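Local coordinates for protein putative nucleotidyltransferase (Sulfolobus solfataricus P2, PDB 2RFF) that probably transfers nucleotidyl groups, as a small single-domain member of the nucleotidyltransferase family whose substrate is not established, at residues Asn32-Tyr37 with Trp102-Gly107; Ile55-Lys60 with Val82-Leu87. One frame throughout, in Å; residues are numbered along the deposited sequence.

Interaction 1: residues Asn32-Tyr37 with Trp102-Gly107; sequences NLEEVY and WKREKG. With EDO (1,2-ethanediol), chain B.
Strands 33-39 and 98-103 pair antiparallel here, through Val36 and Trp102, a hydrogen-bonded pair in which Val36 N donates to Trp102 O (2.8 Å) and Trp102 N to Val36 O. Glu35 and Lys103 form the next, non-hydrogen-bonded pair. Beyond it Arg104 N binds Glu34 O at 2.9 Å, nearly straight at 163°. On the face of Val36 and Trp102, the indole reaches along the neighbouring strand: its CZ3 touches Leu33 CD2 (3.8 Å) and CE3 meets Val36 CG2, while helix 6-29 packs on the same side chains. The Arg104 guanidinium, folded back by bends at chi2 and chi3, turns one face to the edge of the indole, with Trp102 CH2 over its centre, 3.6 Å above its plane. Its NH2 binds Ala27 O, with only a weak bond to Leu33 O. On the other face, Lys103 NZ is gripped by two carboxylates, Glu34 OE2 and Glu35 OE2, each at 2.7 Å and each through its anti lone pair. Glu35 lies alongside the lysine, and its OE1 takes Tyr37 OH from above the carboxylate plane at 2.6 Å and also pairs with Lys92. Glu105 OE1 comes within 2.6 Å of Glu34 OE2, so one of these acids probably holds a proton. Glu34 and Glu35 both face Val58 on strand 53-59, the mark of a classic beta bulge.

Interaction 2: residues Ile55-Lys60 with Val82-Leu87; sequences ILFVFK and VDYIVL. With EDO (1,2-ethanediol), chain C.
Ile55 and Tyr84 begin a parallel pairing of strands 53-59 and 82-88 that runs through Leu56-Ile85 and Phe57-Val86 to Val58-Leu87. Five backbone hydrogen bonds join the segments, from Ile55 N to Asp83 O (2.9 Å) at one end to Phe59 N to Leu87 O (3.0 Å) at the other. The strand axes lie 4.7 Å apart at closest approach and are turned by 23°.

The close packing lies on the face of Ile55, Phe57, Tyr84 and Val86. Phe57 presents its edge to the neighbouring strand, with CE2 3.8 Å from Tyr84 CB, while Ile55 CG2 lies over one face of the ring, offset toward the rim. Farther along, Val86 CG1 meets Phe59 CD1 and CE1, both at 3.7 Å. At the start of the pairing, Ile55 CD1 touches Val82 CG1. On the other face Leu56 reaches across with a single methyl, CD1, which meets both Ile85 CG2 (3.8 Å) and Leu87 CG (3.7 Å); the Leu56 and Leu87 side chains cross at about a right angle, and Ile85 and Leu87 are only partly buried.

The looser side is at Asp83 and Tyr84. Tyr84 holds CG between its backbone N and carbonyl carbon (chi1 71°), and its ring leads away from strand 53-59. An ethanediol, probably from the crystallisation liquor, sets C2 over one ring face, 3.5 Å from Tyr84 CZ, and its O2 makes a weak hydrogen bond to OD1 of the exposed Asp83.

Strand 82-88 is outermost in the sheet, and helix 67-74 forms the crossover of this beta-alpha-beta unit, covering Phe59, Tyr84 and Val86. Helix 6-29 packs against Ile55, Phe57 and Val82, while strand 33-39 flanks 53-59 on its other side.

In the fold
Interactions 1 and 2 are successive parts of one mixed sheet, their centres about 11 Å apart. Strands 33-39 and 53-59 are neighbours in it and run antiparallel. Probable hydrogen bonds join the two contacts at both ends, Asn32 O to Lys60 N and Tyr37 O to Leu56 N, each 2.8 Å. Beside the second bond, Val36 CG1 packs on Ile55 CG2 at 3.4 Å, and helix 6-29 covers both residues. Along the chain, interaction 2 is nested within the loop closed by interaction 1. All four segments belong to the nucleotidyltransferase domain, consistent with a shared core; the two ethanediols probably come from the crystallisation liquor.

Interaction 1: residues Asn32-Tyr37 with Trp102-Gly107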
ATOM      1  N   ASN A  32      12.478  -3.949  -9.160  1.00 11.89           N
ATOM      2  CA  ASN A  32      12.620  -2.527  -8.767  1.00 12.42           C
ATOM      3  C   ASN A  32      11.573  -1.996  -7.762  1.00 12.68           C
ATOM      4  O   ASN A  32      11.675  -0.856  -7.340  1.00 13.80           O
ATOM      5  CB  ASN A  32      12.747  -1.580  -9.974  1.00 13.71           C
ATOM      6  CG  ASN A  32      11.531  -1.603 -10.914  1.00 11.92           C
ATOM      7  OD1 ASN A  32      10.904  -2.656 -11.090  1.00 15.87           O
ATOM      8  ND2 ASN A  32      11.229  -0.481 -11.561  1.00 17.66           N
ATOM      9  N   LEU A  33      10.584  -2.800  -7.369  1.00 10.91           N
ATOM     10  CA  LEU A  33       9.688  -2.416  -6.264  1.00 10.64           C
ATOM     11  C   LEU A  33      10.574  -2.401  -5.018  1.00 11.04           C
ATOM     12  O   LEU A  33      11.217  -3.394  -4.704  1.00 11.07           O
ATOM     13  CB  LEU A  33       8.537  -3.392  -6.046  1.00 10.15           C
ATOM     14  CG  LEU A  33       7.574  -2.886  -4.942  1.00  9.65           C
ATOM     15  CD1 LEU A  33       6.713  -1.739  -5.422  1.00  8.90           C
ATOM     16  CD2 LEU A  33       6.707  -4.026  -4.513  1.00 10.58           C
ATOM     17  N   GLU A  34      10.596  -1.266  -4.326  1.00 11.98           N
ATOM     18  CA  GLU A  34      11.491  -1.074  -3.185  1.00 10.50           C
ATOM     19  C   GLU A  34      10.793  -0.971  -1.847  1.00 10.85           C
ATOM     20  O   GLU A  34      11.298  -1.482  -0.845  1.00 10.69           O
ATOM     21  CB  GLU A  34      12.430   0.120  -3.439  1.00 11.40           C
ATOM     22  CG  GLU A  34      13.325   0.500  -2.302  1.00 14.02           C
ATOM     23  CD  GLU A  34      14.211  -0.638  -1.768  1.00 17.10           C
ATOM     24  OE1 GLU A  34      14.488  -1.607  -2.492  1.00 19.21           O
ATOM     25  OE2 GLU A  34      14.669  -0.520  -0.603  1.00 16.11           O
ATOM     26  N   GLU A  35       9.683  -0.255  -1.810  1.00 11.25           N
ATOM     27  CA  GLU A  35       8.925  -0.027  -0.588  1.00 12.83           C
ATOM     28  C   GLU A  35       7.457   0.030  -0.924  1.00 11.89           C
ATOM     29  O   GLU A  35       7.085   0.420  -2.036  1.00 11.21           O
ATOM     30  CB  GLU A  35       9.299   1.304   0.100  1.00 15.89           C
ATOM     31  CG  GLU A  35      10.697   1.336   0.708  1.00 16.98           C
ATOM     32  CD  GLU A  35      11.223   2.677   1.134  1.00 17.32           C
ATOM     33  OE1 GLU A  35      10.564   3.727   1.013  1.00 18.90           O
ATOM     34  OE2 GLU A  35      12.342   2.660   1.647  1.00 24.92           O
ATOM     35  N   VAL A  36       6.653  -0.350   0.061  1.00  9.31           N
ATOM     36  CA  VAL A  36       5.212  -0.151  -0.012  1.00  9.80           C
ATOM     37  C   VAL A  36       4.780   0.475   1.301  1.00  9.53           C
ATOM     38  O   VAL A  36       5.213   0.051   2.378  1.00 11.23           O
ATOM     39  CB  VAL A  36       4.427  -1.441  -0.287  1.00  9.72           C
ATOM     40  CG1 VAL A  36       2.867  -1.260  -0.238  1.00 10.22           C
ATOM     41  CG2 VAL A  36       4.831  -2.025  -1.612  1.00 10.03           C
ATOM     42  N   TYR A  37       3.899   1.453   1.195  1.00 10.23           N
ATOM     43  CA  TYR A  37       3.309   2.099   2.355  1.00  9.97           C
ATOM     44  C   TYR A  37       1.780   1.930   2.304  1.00  8.98           C
ATOM     45  O   TYR A  37       1.169   1.811   1.222  1.00 12.16           O
ATOM     46  CB  TYR A  37       3.656   3.588   2.391  1.00 10.59           C
ATOM     47  CG  TYR A  37       5.113   3.904   2.559  1.00  9.08           C
ATOM     48  CD1 TYR A  37       5.987   3.855   1.474  1.00  9.30           C
ATOM     49  CD2 TYR A  37       5.638   4.244   3.815  1.00  8.70           C
ATOM     50  CE1 TYR A  37       7.365   4.215   1.623  1.00 11.45           C
ATOM     51  CE2 TYR A  37       6.994   4.572   3.964  1.00  9.96           C
ATOM     52  CZ  TYR A  37       7.845   4.494   2.857  1.00 11.70           C
ATOM     53  OH  TYR A  37       9.170   4.801   2.923  1.00 13.18           O
ATOM     54  N   TRP A 102       6.101  -2.651   3.731  1.00  9.34           N
ATOM     55  CA  TRP A 102       7.031  -3.595   3.170  1.00 11.07           C
ATOM     56  C   TRP A 102       8.211  -2.820   2.602  1.00 10.90           C
ATOM     57  O   TRP A 102       8.083  -1.665   2.143  1.00 11.23           O
ATOM     58  CB  TRP A 102       6.309  -4.404   2.077  1.00 11.65           C
ATOM     59  CG  TRP A 102       7.149  -5.392   1.296  1.00 10.33           C
ATOM     60  CD1 TRP A 102       7.302  -6.719   1.547  1.00 11.86           C
ATOM     61  CD2 TRP A 102       7.973  -5.105   0.160  1.00 10.70           C
ATOM     62  NE1 TRP A 102       8.140  -7.301   0.614  1.00 11.66           N
ATOM     63  CE2 TRP A 102       8.587  -6.319  -0.235  1.00 11.72           C
ATOM     64  CE3 TRP A 102       8.259  -3.932  -0.569  1.00 12.78           C
ATOM     65  CZ2 TRP A 102       9.457  -6.400  -1.345  1.00 11.03           C
ATOM     66  CZ3 TRP A 102       9.147  -3.999  -1.655  1.00 11.52           C
ATOM     67  CH2 TRP A 102       9.725  -5.232  -2.037  1.00 11.01           C
ATOM     68  N   LYS A 103       9.361  -3.462   2.666  1.00 11.60           N
ATOM     69  CA  LYS A 103      10.584  -2.928   2.058  1.00 12.07           C
ATOM     70  C   LYS A 103      11.377  -4.136   1.567  1.00 11.33           C
ATOM     71  O   LYS A 103      11.448  -5.147   2.246  1.00 11.06           O
ATOM     72  CB  LYS A 103      11.388  -2.070   3.024  1.00 12.54           C
ATOM     73  CG  LYS A 103      12.633  -1.468   2.404  1.00 12.78           C
ATOM     74  CD  LYS A 103      13.186  -0.435   3.324  1.00 15.11           C
ATOM     75  CE  LYS A 103      14.508   0.107   2.860  1.00 20.13           C
ATOM     76  NZ  LYS A 103      14.392   0.892   1.636  1.00 25.02           N
ATOM     77  N   ARG A 104      11.976  -4.033   0.388  1.00 10.61           N
ATOM     78  CA  ARG A 104      12.725  -5.154  -0.138  1.00 11.11           C
ATOM     79  C   ARG A 104      13.709  -5.769   0.890  1.00 11.21           C
ATOM     80  O   ARG A 104      13.681  -6.996   1.063  1.00 12.39           O
ATOM     81  CB  ARG A 104      13.441  -4.758  -1.437  1.00 12.54           C
ATOM     82  CG  ARG A 104      14.249  -5.842  -2.111  1.00 12.62           C
ATOM     83  CD  ARG A 104      13.401  -6.896  -2.740  1.00 13.47           C
ATOM     84  NE  ARG A 104      12.613  -6.401  -3.869  1.00 12.61           N
ATOM     85  CZ  ARG A 104      11.643  -7.087  -4.498  1.00 13.17           C
ATOM     86  NH1 ARG A 104      11.294  -8.295  -4.112  1.00 12.82           N
ATOM     87  NH2 ARG A 104      10.997  -6.519  -5.506  1.00 11.33           N
ATOM     88  N   GLU A 105      14.471  -4.924   1.589  1.00 12.67           N
ATOM     89  CA  GLU A 105      15.500  -5.352   2.551  1.00 10.43           C
ATOM     90  C   GLU A 105      14.929  -5.727   3.934  1.00 11.32           C
ATOM     91  O   GLU A 105      15.672  -6.218   4.785  1.00 10.63           O
ATOM     92  CB  GLU A 105      16.604  -4.312   2.681  1.00 10.65           C
ATOM     93  CG  GLU A 105      17.325  -4.014   1.352  1.00 12.20           C
ATOM     94  CD  GLU A 105      16.616  -3.012   0.435  1.00 16.72           C
ATOM     95  OE1 GLU A 105      15.499  -2.529   0.763  1.00 15.36           O
ATOM     96  OE2 GLU A 105      17.209  -2.691  -0.624  1.00 20.96           O
ATOM     97  N   LYS A 106      13.620  -5.552   4.131  1.00 12.70           N
ATOM     98  CA  LYS A 106      12.939  -5.899   5.391  1.00 11.89           C
ATOM     99  C   LYS A 106      11.837  -6.945   5.272  1.00 11.31           C
ATOM    100  O   LYS A 106      11.433  -7.481   6.286  1.00 11.31           O
ATOM    101  CB  LYS A 106      12.289  -4.650   5.993  1.00 13.21           C
ATOM    102  CG  LYS A 106      13.233  -3.477   6.277  1.00 16.07           C
ATOM    103  CD  LYS A 106      12.517  -2.365   7.073  1.00 16.66           C
ATOM    104  CE  LYS A 106      13.501  -1.284   7.535  1.00 20.25           C
ATOM    105  NZ  LYS A 106      12.804  -0.110   8.170  1.00 25.68           N
ATOM    106  N   GLY A 107      11.363  -7.242   4.063  1.00 11.60           N
ATOM    107  CA  GLY A 107      10.136  -8.037   3.926  1.00 11.45           C
ATOM    108  C   GLY A 107       8.981  -7.220   4.498  1.00 12.54           C
ATOM    109  O   GLY A 107       9.038  -6.013   4.535  1.00 11.02           O
TER
HETATM  110  C1  EDO B 111      19.656  -5.049  -1.677  1.00 27.59           C
HETATM  111  O1  EDO B 111      19.531  -3.624  -1.572  1.00 28.98           O
HETATM  112  C2  EDO B 111      18.294  -5.626  -2.046  1.00 31.06           C
HETATM  113  O2  EDO B 111      17.960  -5.422  -3.416  1.00 36.04           O
HETATM  114  O   HOH W   1      14.058  -3.726  -4.831  1.00 17.42           O

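Interaction 2: residues Ile55-Lys60 with Val82-Leu87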
ATOM      1  N   ILE A  55      -2.827   2.000  -0.874  1.00 11.17           N
ATOM      2  CA  ILE A  55      -1.510   1.410  -0.993  1.00 11.61           C
ATOM      3  C   ILE A  55      -0.637   2.266  -1.883  1.00 10.75           C
ATOM      4  O   ILE A  55      -1.003   2.544  -3.016  1.00 11.66           O
ATOM      5  CB  ILE A  55      -1.595  -0.014  -1.579  1.00 11.88           C
ATOM      6  CG1 ILE A  55      -2.532  -0.902  -0.729  1.00 12.11           C
ATOM      7  CG2 ILE A  55      -0.167  -0.631  -1.635  1.00 13.15           C
ATOM      8  CD1 ILE A  55      -2.645  -2.304  -1.323  1.00 13.85           C
ATOM      9  N   LEU A  56       0.518   2.674  -1.360  1.00 11.34           N
ATOM     10  CA  LEU A  56       1.531   3.423  -2.110  1.00 10.42           C
ATOM     11  C   LEU A  56       2.642   2.455  -2.498  1.00  9.10           C
ATOM     12  O   LEU A  56       3.323   1.926  -1.622  1.00 10.01           O
ATOM     13  CB  LEU A  56       2.093   4.592  -1.298  1.00 10.21           C
ATOM     14  CG  LEU A  56       3.338   5.251  -1.894  1.00  9.91           C
ATOM     15  CD1 LEU A  56       3.045   5.779  -3.291  1.00 10.25           C
ATOM     16  CD2 LEU A  56       3.900   6.291  -0.944  1.00 11.74           C
ATOM     17  N   PHE A  57       2.816   2.239  -3.801  1.00 10.18           N
ATOM     18  CA  PHE A  57       3.901   1.402  -4.310  1.00  8.62           C
ATOM     19  C   PHE A  57       5.052   2.346  -4.686  1.00  9.42           C
ATOM     20  O   PHE A  57       4.839   3.272  -5.477  1.00 11.03           O
ATOM     21  CB  PHE A  57       3.457   0.630  -5.542  1.00  9.54           C
ATOM     22  CG  PHE A  57       2.332  -0.297  -5.328  1.00 10.67           C
ATOM     23  CD1 PHE A  57       2.593  -1.578  -4.924  1.00  9.50           C
ATOM     24  CD2 PHE A  57       1.033   0.099  -5.548  1.00  9.61           C
ATOM     25  CE1 PHE A  57       1.587  -2.488  -4.759  1.00 10.18           C
ATOM     26  CE2 PHE A  57      -0.010  -0.834  -5.397  1.00 11.42           C
ATOM     27  CZ  PHE A  57       0.268  -2.103  -4.986  1.00 11.84           C
ATOM     28  N   VAL A  58       6.246   2.038  -4.212  1.00  9.66           N
ATOM     29  CA  VAL A  58       7.447   2.889  -4.429  1.00  8.99           C
ATOM     30  C   VAL A  58       8.481   2.056  -5.173  1.00 10.40           C
ATOM     31  O   VAL A  58       8.922   1.049  -4.659  1.00 12.84           O
ATOM     32  CB  VAL A  58       8.072   3.507  -3.150  1.00  8.65           C
ATOM     33  CG1 VAL A  58       9.284   4.451  -3.475  1.00 10.68           C
ATOM     34  CG2 VAL A  58       7.002   4.247  -2.405  1.00 11.11           C
ATOM     35  N   PHE A  59       8.787   2.456  -6.406  1.00  9.23           N
ATOM     36  CA  PHE A  59       9.709   1.751  -7.297  1.00 10.95           C
ATOM     37  C   PHE A  59      10.960   2.543  -7.544  1.00 12.51           C
ATOM     38  O   PHE A  59      10.910   3.747  -7.566  1.00 12.80           O
ATOM     39  CB  PHE A  59       9.096   1.521  -8.689  1.00 11.81           C
ATOM     40  CG  PHE A  59       7.896   0.592  -8.720  1.00 11.53           C
ATOM     41  CD1 PHE A  59       6.625   1.059  -8.460  1.00 10.15           C
ATOM     42  CD2 PHE A  59       8.025  -0.742  -9.139  1.00 11.47           C
ATOM     43  CE1 PHE A  59       5.484   0.188  -8.564  1.00 11.50           C
ATOM     44  CE2 PHE A  59       6.918  -1.610  -9.205  1.00 13.77           C
ATOM     45  CZ  PHE A  59       5.656  -1.134  -8.928  1.00 13.19           C
ATOM     46  N   LYS A  60      12.066   1.843  -7.756  1.00 13.16           N
ATOM     47  CA  LYS A  60      13.309   2.501  -8.182  1.00 16.00           C
ATOM     48  C   LYS A  60      13.290   2.674  -9.696  1.00 15.87           C
ATOM     49  O   LYS A  60      12.745   1.852 -10.404  1.00 16.32           O
ATOM     50  CB  LYS A  60      14.538   1.672  -7.776  1.00 17.78           C
ATOM     51  CG  LYS A  60      14.599   1.494  -6.281  1.00 22.47           C
ATOM     52  CD  LYS A  60      15.958   1.117  -5.723  1.00 23.61           C
ATOM     53  CE  LYS A  60      16.230  -0.352  -5.720  1.00 28.75           C
ATOM     54  NZ  LYS A  60      17.551  -0.652  -5.003  1.00 29.24           N
ATOM     55  N   VAL A  82      -9.704  -1.373  -2.556  1.00 13.81           N
ATOM     56  CA  VAL A  82      -8.322  -0.906  -2.550  1.00 13.03           C
ATOM     57  C   VAL A  82      -8.138   0.240  -3.527  1.00 13.20           C
ATOM     58  O   VAL A  82      -8.650   0.237  -4.623  1.00 14.02           O
ATOM     59  CB  VAL A  82      -7.352  -2.086  -2.993  1.00 10.53           C
ATOM     60  CG1 VAL A  82      -5.898  -1.573  -3.194  1.00 13.77           C
ATOM     61  CG2 VAL A  82      -7.342  -3.198  -1.952  1.00 12.18           C
ATOM     62  N   ASP A  83      -7.392   1.253  -3.129  1.00 11.96           N
ATOM     63  CA  ASP A  83      -6.947   2.313  -4.059  1.00 12.33           C
ATOM     64  C   ASP A  83      -5.460   2.420  -3.894  1.00  9.65           C
ATOM     65  O   ASP A  83      -4.902   1.877  -2.939  1.00  9.65           O
ATOM     66  CB  ASP A  83      -7.688   3.626  -3.861  1.00 11.06           C
ATOM     67  CG  ASP A  83      -7.628   4.547  -5.100  1.00 14.44           C
ATOM     68  OD1 ASP A  83      -7.039   4.186  -6.124  1.00 16.74           O
ATOM     69  OD2 ASP A  83      -8.244   5.631  -5.075  1.00 19.49           O
ATOM     70  N   TYR A  84      -4.818   3.031  -4.877  1.00 10.38           N
ATOM     71  CA  TYR A  84      -3.356   3.061  -4.879  1.00 10.35           C
ATOM     72  C   TYR A  84      -2.732   4.275  -5.548  1.00 10.28           C
ATOM     73  O   TYR A  84      -3.381   4.997  -6.300  1.00 11.14           O
ATOM     74  CB  TYR A  84      -2.861   1.738  -5.559  1.00 13.14           C
ATOM     75  CG  TYR A  84      -3.113   1.724  -7.035  1.00 13.68           C
ATOM     76  CD1 TYR A  84      -4.321   1.266  -7.545  1.00 15.26           C
ATOM     77  CD2 TYR A  84      -2.170   2.241  -7.934  1.00 15.89           C
ATOM     78  CE1 TYR A  84      -4.570   1.291  -8.919  1.00 15.71           C
ATOM     79  CE2 TYR A  84      -2.414   2.278  -9.302  1.00 15.81           C
ATOM     80  CZ  TYR A  84      -3.611   1.783  -9.789  1.00 18.33           C
ATOM     81  OH  TYR A  84      -3.846   1.829 -11.140  1.00 20.13           O
ATOM     82  N   ILE A  85      -1.452   4.426  -5.282  1.00 11.37           N
ATOM     83  CA  ILE A  85      -0.591   5.407  -5.963  1.00  9.79           C
ATOM     84  C   ILE A  85       0.727   4.677  -6.289  1.00 10.28           C
ATOM     85  O   ILE A  85       1.183   3.857  -5.489  1.00  9.51           O
ATOM     86  CB  ILE A  85      -0.246   6.655  -5.109  1.00 10.44           C
ATOM     87  CG1 ILE A  85      -1.537   7.434  -4.833  1.00  9.86           C
ATOM     88  CG2 ILE A  85       0.789   7.611  -5.802  1.00 13.83           C
ATOM     89  CD1 ILE A  85      -1.364   8.578  -3.888  1.00 10.36           C
ATOM     90  N   VAL A  86       1.336   5.008  -7.433  1.00  9.81           N
ATOM     91  CA  VAL A  86       2.635   4.495  -7.812  1.00 10.12           C
ATOM     92  C   VAL A  86       3.585   5.707  -7.911  1.00 11.68           C
ATOM     93  O   VAL A  86       3.322   6.638  -8.679  1.00 12.44           O
ATOM     94  CB  VAL A  86       2.615   3.768  -9.166  1.00  9.07           C
ATOM     95  CG1 VAL A  86       4.034   3.391  -9.645  1.00 11.62           C
ATOM     96  CG2 VAL A  86       1.718   2.489  -9.147  1.00 11.00           C
ATOM     97  N   LEU A  87       4.700   5.641  -7.198  1.00  8.67           N
ATOM     98  CA  LEU A  87       5.703   6.727  -7.144  1.00  9.21           C
ATOM     99  C   LEU A  87       7.096   6.164  -7.286  1.00 11.30           C
ATOM    100  O   LEU A  87       7.360   5.005  -6.997  1.00 10.85           O
ATOM    101  CB  LEU A  87       5.658   7.587  -5.850  1.00 11.38           C
ATOM    102  CG  LEU A  87       4.350   8.347  -5.608  1.00 12.84           C
ATOM    103  CD1 LEU A  87       4.437   9.109  -4.290  1.00 12.54           C
ATOM    104  CD2 LEU A  87       4.005   9.294  -6.780  1.00 13.08           C
TER
HETATM  105  C1  EDO C 112      -4.552   6.080  -9.362  1.00 32.81           C
HETATM  106  O1  EDO C 112      -4.532   6.944 -10.520  1.00 32.36           O
HETATM  107  C2  EDO C 112      -5.374   4.800  -9.545  1.00 30.92           C
HETATM  108  O2  EDO C 112      -6.798   5.006  -9.508  1.00 31.67           O